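Local coordinates for protein 3-methylaspartate ammonia-lyase (Citrobacter amalonaticus, PDB 1KKO) that catalyses the reversible anti elimination of ammonia from (2S,3S)-3-methylaspartate to give mesaconate, a step of glutamate degradation, with magnesium as cofactor, at residues Val189-His194 against Pro380-Ile385; Tyr271-Val276 against Glu354-Gly359; Pro275-Ala278 against Asp283-Arg286; Gln314-Phe319 against Val328-Pro333. All coordinates share one frame; numbering follows the deposited sequence.

Contact 1. Residues Val189-His194 against Pro380-Ile385; sequences VDVLPH and PMRMLI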
loop_
_atom_site.group_PDB
_atom_site.type_symbol
_atom_site.label_atom_id
_atom_site.label_comp_id
_atom_site.label_asym_id
_atom_site.label_seq_id
_atom_site.Cartn_x
_atom_site.Cartn_y
_atom_site.Cartn_z
ATOM N N VAL A 189 -0.431 -13.301 10.341
ATOM C CA VAL A 189 0.929 -13.029 9.898
ATOM C C VAL A 189 1.925 -14.015 10.511
ATOM O O VAL A 189 1.842 -14.344 11.694
ATOM C CB VAL A 189 1.291 -11.565 10.172
ATOM C CG1 VAL A 189 2.725 -11.266 9.801
ATOM C CG2 VAL A 189 0.362 -10.664 9.376
ATOM N N ASP A 190 2.866 -14.491 9.706
ATOM C CA ASP A 190 3.796 -15.530 10.158
ATOM C C ASP A 190 4.791 -15.063 11.216
ATOM O O ASP A 190 5.157 -15.834 12.102
ATOM C CB ASP A 190 4.612 -16.077 8.986
ATOM C CG ASP A 190 3.764 -16.519 7.816
ATOM O OD1 ASP A 190 2.845 -17.347 8.004
ATOM O OD2 ASP A 190 3.978 -16.100 6.665
ATOM N N VAL A 191 5.268 -13.826 11.091
ATOM C CA VAL A 191 6.303 -13.286 11.955
ATOM C C VAL A 191 5.923 -11.842 12.275
ATOM O O VAL A 191 5.489 -11.109 11.384
ATOM C CB VAL A 191 7.676 -13.322 11.259
ATOM C CG1 VAL A 191 8.783 -12.943 12.248
ATOM C CG2 VAL A 191 7.950 -14.693 10.637
ATOM N N LEU A 192 6.121 -11.409 13.514
ATOM C CA LEU A 192 5.665 -10.089 13.912
ATOM C C LEU A 192 6.359 -9.696 15.195
ATOM O O LEU A 192 6.870 -10.569 15.899
ATOM C CB LEU A 192 4.144 -10.096 14.121
ATOM C CG LEU A 192 3.593 -10.820 15.350
ATOM C CD1 LEU A 192 2.151 -10.402 15.591
ATOM C CD2 LEU A 192 3.719 -12.336 15.259
ATOM N N PRO A 193 6.308 -8.425 15.585
ATOM C CA PRO A 193 5.716 -7.292 14.877
ATOM C C PRO A 193 6.703 -6.143 14.656
ATOM O O PRO A 193 6.258 -5.035 14.334
ATOM C CB PRO A 193 4.709 -6.815 15.905
ATOM C CG PRO A 193 5.550 -6.901 17.189
ATOM C CD PRO A 193 6.527 -8.063 16.990
ATOM N N HIS A 194 7.996 -6.409 14.845
ATOM C CA HIS A 194 9.071 -5.424 14.763
ATOM C C HIS A 194 9.096 -4.485 15.991
ATOM O O HIS A 194 10.096 -4.454 16.728
ATOM C CB HIS A 194 9.043 -4.676 13.424
ATOM C CG HIS A 194 10.172 -3.719 13.255
ATOM N ND1 HIS A 194 11.255 -3.945 12.435
ATOM C CD2 HIS A 194 10.368 -2.505 13.818
ATOM C CE1 HIS A 194 12.070 -2.905 12.507
ATOM N NE2 HIS A 194 11.545 -2.011 13.324
ATOM N N PRO A 380 14.762 -17.341 0.860
ATOM C CA PRO A 380 15.176 -16.839 2.165
ATOM C C PRO A 380 14.253 -17.439 3.233
ATOM O O PRO A 380 13.177 -17.944 2.924
ATOM C CB PRO A 380 14.946 -15.330 2.042
ATOM C CG PRO A 380 13.797 -15.234 1.072
ATOM C CD PRO A 380 14.117 -16.294 0.043
HETATM N N MSE A 381 14.676 -17.367 4.482
HETATM C CA MSE A 381 13.885 -17.833 5.604
HETATM C C MSE A 381 12.734 -16.910 5.993
HETATM O O MSE A 381 11.779 -17.351 6.620
HETATM C CB MSE A 381 14.822 -17.964 6.802
HETATM C CG MSE A 381 15.073 -19.378 7.175
HETATM SE SE MSE A 381 13.643 -19.929 8.325
HETATM C CE MSE A 381 14.347 -19.423 10.009
ATOM N N ARG A 382 12.839 -15.636 5.621
ATOM C CA ARG A 382 11.888 -14.633 6.046
ATOM C C ARG A 382 11.892 -13.504 5.047
ATOM O O ARG A 382 12.918 -13.207 4.463
ATOM C CB ARG A 382 12.344 -14.099 7.402
ATOM C CG ARG A 382 11.385 -13.169 8.123
ATOM C CD ARG A 382 11.680 -13.025 9.604
ATOM N NE ARG A 382 11.668 -14.339 10.232
ATOM C CZ ARG A 382 12.198 -14.645 11.404
ATOM N NH1 ARG A 382 12.761 -13.726 12.166
ATOM N NH2 ARG A 382 12.170 -15.908 11.814
HETATM N N MSE A 383 10.735 -12.880 4.851
HETATM C CA MSE A 383 10.629 -11.736 3.958
HETATM C C MSE A 383 9.773 -10.658 4.595
HETATM O O MSE A 383 8.716 -10.929 5.145
HETATM C CB MSE A 383 10.022 -12.143 2.621
HETATM C CG MSE A 383 9.769 -10.954 1.700
HETATM SE SE MSE A 383 9.430 -11.450 -0.144
HETATM C CE MSE A 383 8.102 -12.728 0.127
ATOM N N LEU A 384 10.247 -9.428 4.518
ATOM C CA LEU A 384 9.524 -8.294 5.065
ATOM C C LEU A 384 8.269 -7.929 4.278
ATOM O O LEU A 384 8.298 -7.826 3.047
ATOM C CB LEU A 384 10.440 -7.071 5.105
ATOM C CG LEU A 384 9.837 -5.753 5.612
ATOM C CD1 LEU A 384 9.498 -5.839 7.098
ATOM C CD2 LEU A 384 10.808 -4.614 5.335
ATOM N N ILE A 385 7.176 -7.715 5.008
ATOM C CA ILE A 385 5.956 -7.157 4.437
ATOM C C ILE A 385 6.203 -5.657 4.247
ATOM O O ILE A 385 6.477 -4.924 5.189
ATOM C CB ILE A 385 4.778 -7.452 5.362
ATOM C CG1 ILE A 385 4.513 -8.953 5.391
ATOM C CG2 ILE A 385 3.549 -6.695 4.913
ATOM C CD1 ILE A 385 3.612 -9.410 6.501
#

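Contact 2. Residues Tyr271-Val276 against Glu354-Gly359; sequences YIEGPV and EAYQGG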
loop_
_atom_site.group_PDB
_atom_site.type_symbol
_atom_site.label_atom_id
_atom_site.label_comp_id
_atom_site.label_asym_id
_atom_site.label_seq_id
_atom_site.Cartn_x
_atom_site.Cartn_y
_atom_site.Cartn_z
ATOM N N TYR A 271 13.175 -13.666 18.065
ATOM C CA TYR A 271 14.317 -13.085 17.391
ATOM C C TYR A 271 14.456 -11.630 17.823
ATOM O O TYR A 271 13.455 -10.899 17.869
ATOM C CB TYR A 271 14.101 -13.092 15.885
ATOM C CG TYR A 271 14.292 -14.420 15.197
ATOM C CD1 TYR A 271 13.390 -15.454 15.368
ATOM C CD2 TYR A 271 15.371 -14.632 14.361
ATOM C CE1 TYR A 271 13.568 -16.680 14.728
ATOM C CE2 TYR A 271 15.545 -15.842 13.690
ATOM C CZ TYR A 271 14.638 -16.856 13.878
ATOM O OH TYR A 271 14.811 -18.057 13.214
ATOM N N ILE A 272 15.687 -11.217 18.124
ATOM C CA ILE A 272 15.974 -9.828 18.458
ATOM C C ILE A 272 16.932 -9.270 17.418
ATOM O O ILE A 272 18.040 -9.766 17.257
ATOM C CB ILE A 272 16.600 -9.707 19.862
ATOM C CG1 ILE A 272 15.638 -10.209 20.944
ATOM C CG2 ILE A 272 17.037 -8.255 20.128
ATOM C CD1 ILE A 272 14.346 -9.423 21.088
ATOM N N GLU A 273 16.470 -8.263 16.688
ATOM C CA GLU A 273 17.267 -7.635 15.644
ATOM C C GLU A 273 17.981 -6.399 16.168
ATOM O O GLU A 273 17.422 -5.631 16.955
ATOM C CB GLU A 273 16.380 -7.287 14.438
ATOM C CG GLU A 273 17.147 -6.662 13.279
ATOM C CD GLU A 273 16.362 -6.599 11.983
ATOM O OE1 GLU A 273 15.137 -6.809 11.989
ATOM O OE2 GLU A 273 16.984 -6.317 10.943
ATOM N N GLY A 274 19.219 -6.226 15.731
ATOM C CA GLY A 274 20.003 -5.066 16.103
ATOM C C GLY A 274 20.213 -4.879 17.594
ATOM O O GLY A 274 19.987 -3.800 18.117
ATOM N N PRO A 275 20.657 -5.896 18.317
ATOM C CA PRO A 275 20.801 -5.728 19.767
ATOM C C PRO A 275 21.780 -4.621 20.173
ATOM O O PRO A 275 21.548 -3.960 21.192
ATOM C CB PRO A 275 21.305 -7.098 20.223
ATOM C CG PRO A 275 21.913 -7.697 19.029
ATOM C CD PRO A 275 21.019 -7.261 17.890
ATOM N N VAL A 276 22.834 -4.435 19.387
ATOM C CA VAL A 276 23.848 -3.426 19.658
ATOM C C VAL A 276 24.203 -2.730 18.361
ATOM O O VAL A 276 23.949 -3.256 17.280
ATOM C CB VAL A 276 25.126 -4.085 20.218
ATOM C CG1 VAL A 276 24.820 -4.846 21.476
ATOM C CG2 VAL A 276 25.730 -5.001 19.166
ATOM N N GLU A 354 20.696 -17.802 8.443
ATOM C CA GLU A 354 19.309 -17.567 8.059
ATOM C C GLU A 354 19.247 -16.242 7.305
ATOM O O GLU A 354 19.718 -15.203 7.786
ATOM C CB GLU A 354 18.384 -17.543 9.270
ATOM C CG GLU A 354 18.317 -18.886 9.975
ATOM C CD GLU A 354 17.430 -18.879 11.201
ATOM O OE1 GLU A 354 16.641 -17.929 11.374
ATOM O OE2 GLU A 354 17.511 -19.839 12.002
ATOM N N ALA A 355 18.683 -16.292 6.105
ATOM C CA ALA A 355 18.544 -15.106 5.268
ATOM C C ALA A 355 17.188 -14.448 5.482
ATOM O O ALA A 355 16.156 -15.063 5.260
ATOM C CB ALA A 355 18.719 -15.485 3.830
ATOM N N TYR A 356 17.213 -13.208 5.945
ATOM C CA TYR A 356 16.006 -12.396 6.093
ATOM C C TYR A 356 16.028 -11.378 4.947
ATOM O O TYR A 356 16.845 -10.458 4.923
ATOM C CB TYR A 356 15.965 -11.742 7.487
ATOM C CG TYR A 356 15.033 -10.569 7.642
ATOM C CD1 TYR A 356 13.850 -10.453 6.904
ATOM C CD2 TYR A 356 15.359 -9.553 8.529
ATOM C CE1 TYR A 356 13.027 -9.346 7.071
ATOM C CE2 TYR A 356 14.540 -8.452 8.694
ATOM C CZ TYR A 356 13.395 -8.349 7.956
ATOM O OH TYR A 356 12.609 -7.232 8.094
ATOM N N GLN A 357 15.172 -11.603 3.950
ATOM C CA GLN A 357 15.082 -10.698 2.808
ATOM C C GLN A 357 14.175 -9.559 3.231
ATOM O O GLN A 357 12.948 -9.671 3.240
ATOM C CB GLN A 357 14.554 -11.413 1.577
ATOM C CG GLN A 357 14.743 -10.596 0.310
ATOM C CD GLN A 357 14.144 -11.249 -0.893
ATOM O OE1 GLN A 357 14.546 -12.347 -1.275
ATOM N NE2 GLN A 357 13.180 -10.575 -1.508
ATOM N N GLY A 358 14.814 -8.481 3.651
ATOM C CA GLY A 358 14.114 -7.367 4.242
ATOM C C GLY A 358 13.787 -6.284 3.237
ATOM O O GLY A 358 13.290 -6.557 2.146
ATOM N N GLY A 359 14.086 -5.055 3.606
ATOM C CA GLY A 359 13.731 -3.920 2.783
ATOM C C GLY A 359 13.332 -2.763 3.668
ATOM O O GLY A 359 13.810 -2.636 4.801
HETATM O O HOH W 1 13.324 -5.651 10.147
#

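Contact 3. Residues Pro275-Ala278 against Asp283-Arg286; sequences PVDA and DQIR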
loop_
_atom_site.group_PDB
_atom_site.type_symbol
_atom_site.label_atom_id
_atom_site.label_comp_id
_atom_site.label_asym_id
_atom_site.label_seq_id
_atom_site.Cartn_x
_atom_site.Cartn_y
_atom_site.Cartn_z
ATOM N N PRO A 275 20.657 -5.896 18.317
ATOM C CA PRO A 275 20.801 -5.728 19.767
ATOM C C PRO A 275 21.780 -4.621 20.173
ATOM O O PRO A 275 21.548 -3.960 21.192
ATOM C CB PRO A 275 21.305 -7.098 20.223
ATOM C CG PRO A 275 21.913 -7.697 19.029
ATOM C CD PRO A 275 21.019 -7.261 17.890
ATOM N N VAL A 276 22.834 -4.435 19.387
ATOM C CA VAL A 276 23.848 -3.426 19.658
ATOM C C VAL A 276 24.203 -2.730 18.361
ATOM O O VAL A 276 23.949 -3.256 17.280
ATOM C CB VAL A 276 25.126 -4.085 20.218
ATOM C CG1 VAL A 276 24.820 -4.846 21.476
ATOM C CG2 VAL A 276 25.730 -5.001 19.166
ATOM N N ASP A 277 24.745 -1.523 18.463
ATOM C CA ASP A 277 25.270 -0.808 17.309
ATOM C C ASP A 277 26.673 -0.320 17.671
ATOM O O ASP A 277 26.838 0.699 18.351
ATOM C CB ASP A 277 24.382 0.363 16.922
ATOM C CG ASP A 277 24.907 1.116 15.722
ATOM O OD1 ASP A 277 26.013 0.806 15.231
ATOM O OD2 ASP A 277 24.281 2.057 15.193
ATOM N N ALA A 278 27.679 -1.053 17.213
ATOM C CA ALA A 278 29.076 -0.744 17.507
ATOM C C ALA A 278 29.638 0.402 16.674
ATOM O O ALA A 278 30.784 0.799 16.883
ATOM C CB ALA A 278 29.924 -1.987 17.323
ATOM N N ASP A 283 33.718 -3.789 14.163
ATOM C CA ASP A 283 33.330 -3.894 15.563
ATOM C C ASP A 283 31.932 -4.506 15.715
ATOM O O ASP A 283 31.664 -5.189 16.691
ATOM C CB ASP A 283 33.369 -2.532 16.260
ATOM C CG ASP A 283 34.782 -2.002 16.450
ATOM O OD1 ASP A 283 35.753 -2.788 16.354
ATOM O OD2 ASP A 283 34.991 -0.807 16.710
ATOM N N GLN A 284 31.040 -4.237 14.761
ATOM C CA GLN A 284 29.690 -4.788 14.816
ATOM C C GLN A 284 29.737 -6.316 14.684
ATOM O O GLN A 284 29.076 -7.032 15.429
ATOM C CB GLN A 284 28.819 -4.164 13.726
ATOM C CG GLN A 284 27.360 -4.580 13.782
ATOM C CD GLN A 284 26.636 -4.085 15.011
ATOM O OE1 GLN A 284 27.132 -3.213 15.731
ATOM N NE2 GLN A 284 25.435 -4.607 15.244
ATOM N N ILE A 285 30.542 -6.796 13.745
ATOM C CA ILE A 285 30.700 -8.231 13.547
ATOM C C ILE A 285 31.238 -8.876 14.828
ATOM O O ILE A 285 30.698 -9.878 15.316
ATOM C CB ILE A 285 31.625 -8.510 12.347
ATOM C CG1 ILE A 285 30.914 -8.113 11.048
ATOM C CG2 ILE A 285 32.048 -9.980 12.311
ATOM C CD1 ILE A 285 31.764 -8.243 9.829
ATOM N N ARG A 286 32.277 -8.276 15.400
ATOM C CA ARG A 286 32.855 -8.824 16.626
ATOM C C ARG A 286 31.855 -8.831 17.784
ATOM O O ARG A 286 31.751 -9.799 18.534
ATOM C CB ARG A 286 34.109 -8.053 17.008
ATOM C CG ARG A 286 35.330 -8.548 16.283
ATOM C CD ARG A 286 36.603 -7.921 16.785
ATOM N NE ARG A 286 36.674 -6.525 16.376
ATOM C CZ ARG A 286 37.197 -6.095 15.237
ATOM N NH1 ARG A 286 37.205 -4.795 14.971
ATOM N NH2 ARG A 286 37.713 -6.946 14.356
HETATM O O HOH W 2 32.983 0.274 18.409
#

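Contact 4. Residues Gln314-Phe319 against Val328-Pro333; sequences QDIVDF and VQIKTP. With SO4 (sulfate ion), chain C.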
loop_
_atom_site.group_PDB
_atom_site.type_symbol
_atom_site.label_atom_id
_atom_site.label_comp_id
_atom_site.label_asym_id
_atom_site.label_seq_id
_atom_site.Cartn_x
_atom_site.Cartn_y
_atom_site.Cartn_z
ATOM N N GLN A 314 28.896 -7.940 -0.115
ATOM C CA GLN A 314 30.125 -8.308 0.591
ATOM C C GLN A 314 29.959 -8.199 2.107
ATOM O O GLN A 314 30.494 -9.030 2.856
ATOM C CB GLN A 314 31.316 -7.484 0.114
ATOM C CG GLN A 314 32.635 -7.952 0.746
ATOM C CD GLN A 314 33.024 -9.362 0.331
ATOM O OE1 GLN A 314 33.034 -9.681 -0.857
ATOM N NE2 GLN A 314 33.347 -10.210 1.306
ATOM N N ASP A 315 29.223 -7.200 2.582
ATOM C CA ASP A 315 28.973 -7.100 4.005
ATOM C C ASP A 315 28.299 -8.376 4.506
ATOM O O ASP A 315 28.640 -8.911 5.553
ATOM C CB ASP A 315 28.048 -5.931 4.337
ATOM C CG ASP A 315 28.660 -4.585 4.089
ATOM O OD1 ASP A 315 29.898 -4.455 3.968
ATOM O OD2 ASP A 315 27.916 -3.580 4.029
ATOM N N ILE A 316 27.296 -8.830 3.770
ATOM C CA ILE A 316 26.545 -10.011 4.163
ATOM C C ILE A 316 27.465 -11.237 4.219
ATOM O O ILE A 316 27.403 -12.033 5.153
ATOM C CB ILE A 316 25.356 -10.213 3.213
ATOM C CG1 ILE A 316 24.336 -9.082 3.430
ATOM C CG2 ILE A 316 24.736 -11.582 3.422
ATOM C CD1 ILE A 316 23.469 -8.800 2.241
ATOM N N VAL A 317 28.321 -11.372 3.221
ATOM C CA VAL A 317 29.322 -12.433 3.203
ATOM C C VAL A 317 30.193 -12.353 4.454
ATOM O O VAL A 317 30.445 -13.375 5.106
ATOM C CB VAL A 317 30.172 -12.334 1.928
ATOM C CG1 VAL A 317 31.424 -13.193 2.020
ATOM C CG2 VAL A 317 29.344 -12.734 0.730
ATOM N N ASP A 318 30.626 -11.148 4.815
ATOM C CA ASP A 318 31.502 -10.966 5.975
ATOM C C ASP A 318 30.814 -11.323 7.296
ATOM O O ASP A 318 31.409 -11.979 8.165
ATOM C CB ASP A 318 32.026 -9.532 6.014
ATOM C CG ASP A 318 32.970 -9.207 4.868
ATOM O OD1 ASP A 318 33.520 -10.128 4.224
ATOM O OD2 ASP A 318 33.223 -8.033 4.550
ATOM N N PHE A 319 29.566 -10.890 7.469
ATOM C CA PHE A 319 28.833 -11.247 8.674
ATOM C C PHE A 319 28.603 -12.761 8.752
ATOM O O PHE A 319 28.648 -13.349 9.833
ATOM C CB PHE A 319 27.495 -10.500 8.761
ATOM C CG PHE A 319 27.590 -9.103 9.329
ATOM C CD1 PHE A 319 28.083 -8.054 8.573
ATOM C CD2 PHE A 319 27.154 -8.850 10.608
ATOM C CE1 PHE A 319 28.148 -6.779 9.099
ATOM C CE2 PHE A 319 27.216 -7.571 11.135
ATOM C CZ PHE A 319 27.702 -6.544 10.376
ATOM N N VAL A 328 20.626 -12.603 9.144
ATOM C CA VAL A 328 21.027 -11.283 8.680
ATOM C C VAL A 328 19.904 -10.645 7.874
ATOM O O VAL A 328 19.285 -11.312 7.048
ATOM C CB VAL A 328 22.280 -11.319 7.777
ATOM C CG1 VAL A 328 23.518 -11.670 8.570
ATOM C CG2 VAL A 328 22.111 -12.266 6.647
ATOM N N GLN A 329 19.639 -9.363 8.117
ATOM C CA GLN A 329 18.703 -8.627 7.259
ATOM C C GLN A 329 19.418 -8.157 5.989
ATOM O O GLN A 329 20.289 -7.282 6.040
ATOM C CB GLN A 329 18.032 -7.410 7.920
ATOM C CG GLN A 329 17.035 -6.841 6.876
ATOM C CD GLN A 329 16.214 -5.619 7.231
ATOM O OE1 GLN A 329 15.645 -4.993 6.322
ATOM N NE2 GLN A 329 16.155 -5.258 8.508
ATOM N N ILE A 330 19.039 -8.771 4.870
ATOM C CA ILE A 330 19.462 -8.385 3.534
ATOM C C ILE A 330 18.476 -7.263 3.176
ATOM O O ILE A 330 17.335 -7.511 2.787
ATOM C CB ILE A 330 19.355 -9.622 2.624
ATOM C CG1 ILE A 330 20.280 -10.741 3.142
ATOM C CG2 ILE A 330 19.666 -9.295 1.170
ATOM C CD1 ILE A 330 20.074 -12.071 2.448
ATOM N N LYS A 331 18.897 -6.028 3.411
ATOM C CA LYS A 331 17.994 -4.877 3.292
ATOM C C LYS A 331 18.021 -4.458 1.834
ATOM O O LYS A 331 18.868 -3.684 1.388
ATOM C CB LYS A 331 18.404 -3.760 4.230
ATOM C CG LYS A 331 17.343 -2.686 4.328
ATOM C CD LYS A 331 17.619 -1.693 5.440
ATOM C CE LYS A 331 16.358 -0.982 5.910
ATOM N NZ LYS A 331 15.571 -1.821 6.831
ATOM N N THR A 332 17.062 -4.987 1.090
ATOM C CA THR A 332 17.185 -5.051 -0.357
ATOM C C THR A 332 17.649 -3.798 -1.102
ATOM O O THR A 332 18.525 -3.919 -1.926
ATOM C CB THR A 332 15.927 -5.661 -1.010
ATOM O OG1 THR A 332 14.776 -4.843 -0.761
ATOM C CG2 THR A 332 15.611 -7.059 -0.454
ATOM N N PRO A 333 17.131 -2.591 -0.856
ATOM C CA PRO A 333 17.591 -1.461 -1.679
ATOM C C PRO A 333 19.080 -1.186 -1.506
ATOM O O PRO A 333 19.731 -0.685 -2.409
ATOM C CB PRO A 333 16.742 -0.282 -1.175
ATOM C CG PRO A 333 15.584 -0.899 -0.492
ATOM C CD PRO A 333 16.125 -2.155 0.131
HETATM S S SO4 C . 12.758 0.571 7.473
HETATM O O1 SO4 C . 13.492 1.228 6.363
HETATM O O2 SO4 C . 12.782 1.616 8.564
HETATM O O3 SO4 C . 11.388 0.272 7.075
HETATM O O4 SO4 C . 13.415 -0.656 7.988
#

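Contact 1. Residues Val189-His194 against Pro380-Ile385
One face of the Arg382 guanidinium is covered by Val191, whose CG1 stands 3.7 Å above the plane, set off toward the rim of the group. NH1 is hydrogen-bonded to ND1 of His236, and the same cation has a cation-pi partner in Tyr271. Val191 and Arg382 cross nearly at right angles, and both methyls of the valine reach the arginine: CG2 lies 3.8 Å from NE, while CG1 also meets CD and CZ. A bend at chi3 (-57°) turns the end of the long arginine chain across the valine. Valine suits the spot because its branched, apolar end is broad enough to lie against a flat group without competing for its N-H bonds.

The second point of contact is purely apolar. Val189 and Ile385 reach toward each other tip to tip, CG1 of the valine 3.9 Å from CD1 of the isoleucine; the unbranched outer arm of isoleucine provides the needed length. Phe391 packs on Val189, and Leu169 on Ile385. Short strand 169-170 runs between strands 191-194 and 382-384, and packing across an intervening strand of this kind belongs to the closed parallel beta barrel of the TIM-barrel fold.

Contact 2. Residues Tyr271-Val276 against Glu354-Gly359
Tyr271 and Glu354 meet in the tight half of this contact, where the tyrosine OH donates to OE1 of the glutamate over only 2.6 Å. OE1 receives it on the syn lone pair, the side of its sister oxygen, and lies at the ring edge in the ring plane, also 3.3 Å from CE2. Ring and carboxylate planes are turned 52° apart. Lys303 is a shared partner, in a salt bridge with OE2 of Glu354 and a hydrogen bond with the tyrosine OH. A long phenol and an extended glutamate, its CG trans to the carbonyl carbon (chi1 -65°), together span the gap between strands that are not neighbours.

Strands 270-273 and 354-357 belong to the wall of the TIM barrel of an enolase-superfamily enzyme, with strands 303-306 and 327-330 between them, and their side chains meet in its interior. Glu273, the last residue of its strand, is a magnesium ligand at the catalytic end.

Here the contact is looser. The Glu273 carboxylate approaches the edge of the Tyr356 ring, OE1 3.7 Å from CE2, with no direct hydrogen bond between the two residues. A water fills the join, donating to Glu273 OE1 at 2.8 Å and lying 2.7 Å from Tyr356 OH. Both carboxylate oxygens have protein partners too: His236 NE2 bonds to OE1 and Gln329 NE2 to OE2, which probably helps to orient the carboxylate for the metal. His236 also meets the Tyr356 ring edge-to-face.

Contact 3. Residues Pro275-Ala278 against Asp283-Arg286
Ala278, in the irregular loop 275-278, passes the early part of helix 281-298 closely, its CA 4.9 Å from that of Gln284. The carboxamide of this glutamine makes two bonds to the loop backbone. Its NE2 donates to Val276 O at 2.9 Å, and its OE1 accepts the N-H of Ala278 at 2.7 Å in an almost perfectly straight bond (178°). The two differ in approach: Ala278 N meets OE1 nearly head-on, whereas NE2 comes to the Val276 carbonyl from above its plane, 42° out of it. A bend at chi2 (66°) swings the amide to the loop. Glutamine fits because one flat group offers both a donor and an acceptor, as a peptide unit does, and so satisfies both backbone groups.

This loop is a beta-alpha connection of the TIM barrel, leading from strand 270-273 into the helix that follows it. Val276 adds apolar cover, CG2 lying 4.0 Å from Gln284 NE2, and also packs on Met287, Leu288 and Ile291 farther along that helix. The small methyl of Ala278 lets the helix come near, its CB 3.6 Å from Asp283 CB. On the more exposed side a water donates both to Ala278 O (2.7 Å) and to Asp283 OD2 (2.8 Å). The other oxygen, OD1, pairs with Arg286 NH1 in a salt bridge of 2.8 Å, one helical turn on.

Contact 4. Residues Gln314-Phe319 against Val328-Pro333
Ile316 and Ile330 cross at about a right angle where helix 313-321 packs on strand 327-330, the second half of a beta-alpha-beta unit of the TIM barrel. The short segments run nearly antiparallel, at 169°, with axes 9.8 Å apart. Ile316 extends its CD1 across the other isoleucine, 3.8 Å from CG1 and 4.0 Å from CG2 of Ile330, so that a single methyl is set against two branches. Its other branch faces Val328, the two CG2 atoms 4.2 Å apart. Branched aliphatic residues suit the layer between helix and barrel wall: they fill it without bringing in polar groups.

Phe319 touches the strand with its stem, CB lying 4.1 Å from Val328 CG1. With CG beside the backbone N (chi1 -83°), the ring leads away from the strand and packs on Gln284, Ile285 and Leu288 of helix 281-298.

Between Val328 and Ile330, Gln329 points away from the helix and into the active site, where it binds substrate. Lys331, the proton acceptor, lies two residues on. Its NZ donates to Gln329 OE1 at 3.2 Å, tilted from the carbonyl plane, and to Gly359 O. A sulfate, probably from the crystallisation liquor, is also held by Gln172, Thr360 and Cys361, and takes a further bond from Lys331 NZ to O4 at 2.7 Å.

Overall arrangement
Following the chain, contact 1 opens first, at 189-194, and closes last, at 380-385, so the other three nest within its loop. Contact 2 opens at 271-276 and closes at 354-359, joining two barrel strands that are not neighbours. Contact 3 starts from the same stretch, sharing Pro275 and Val276, and closes almost at once on helix 281-298. Contact 4, from helix 313-321 to strand 327-330, follows in series inside the loop of contact 2; none cross. Contacts 1, 2 and 4 meet through one sheet, since strand 354-357 lies between 382-384 and 327-330. Contacts 3 and 4 touch in the outer, helical layer, where helices 281-298 and 313-321 pack together.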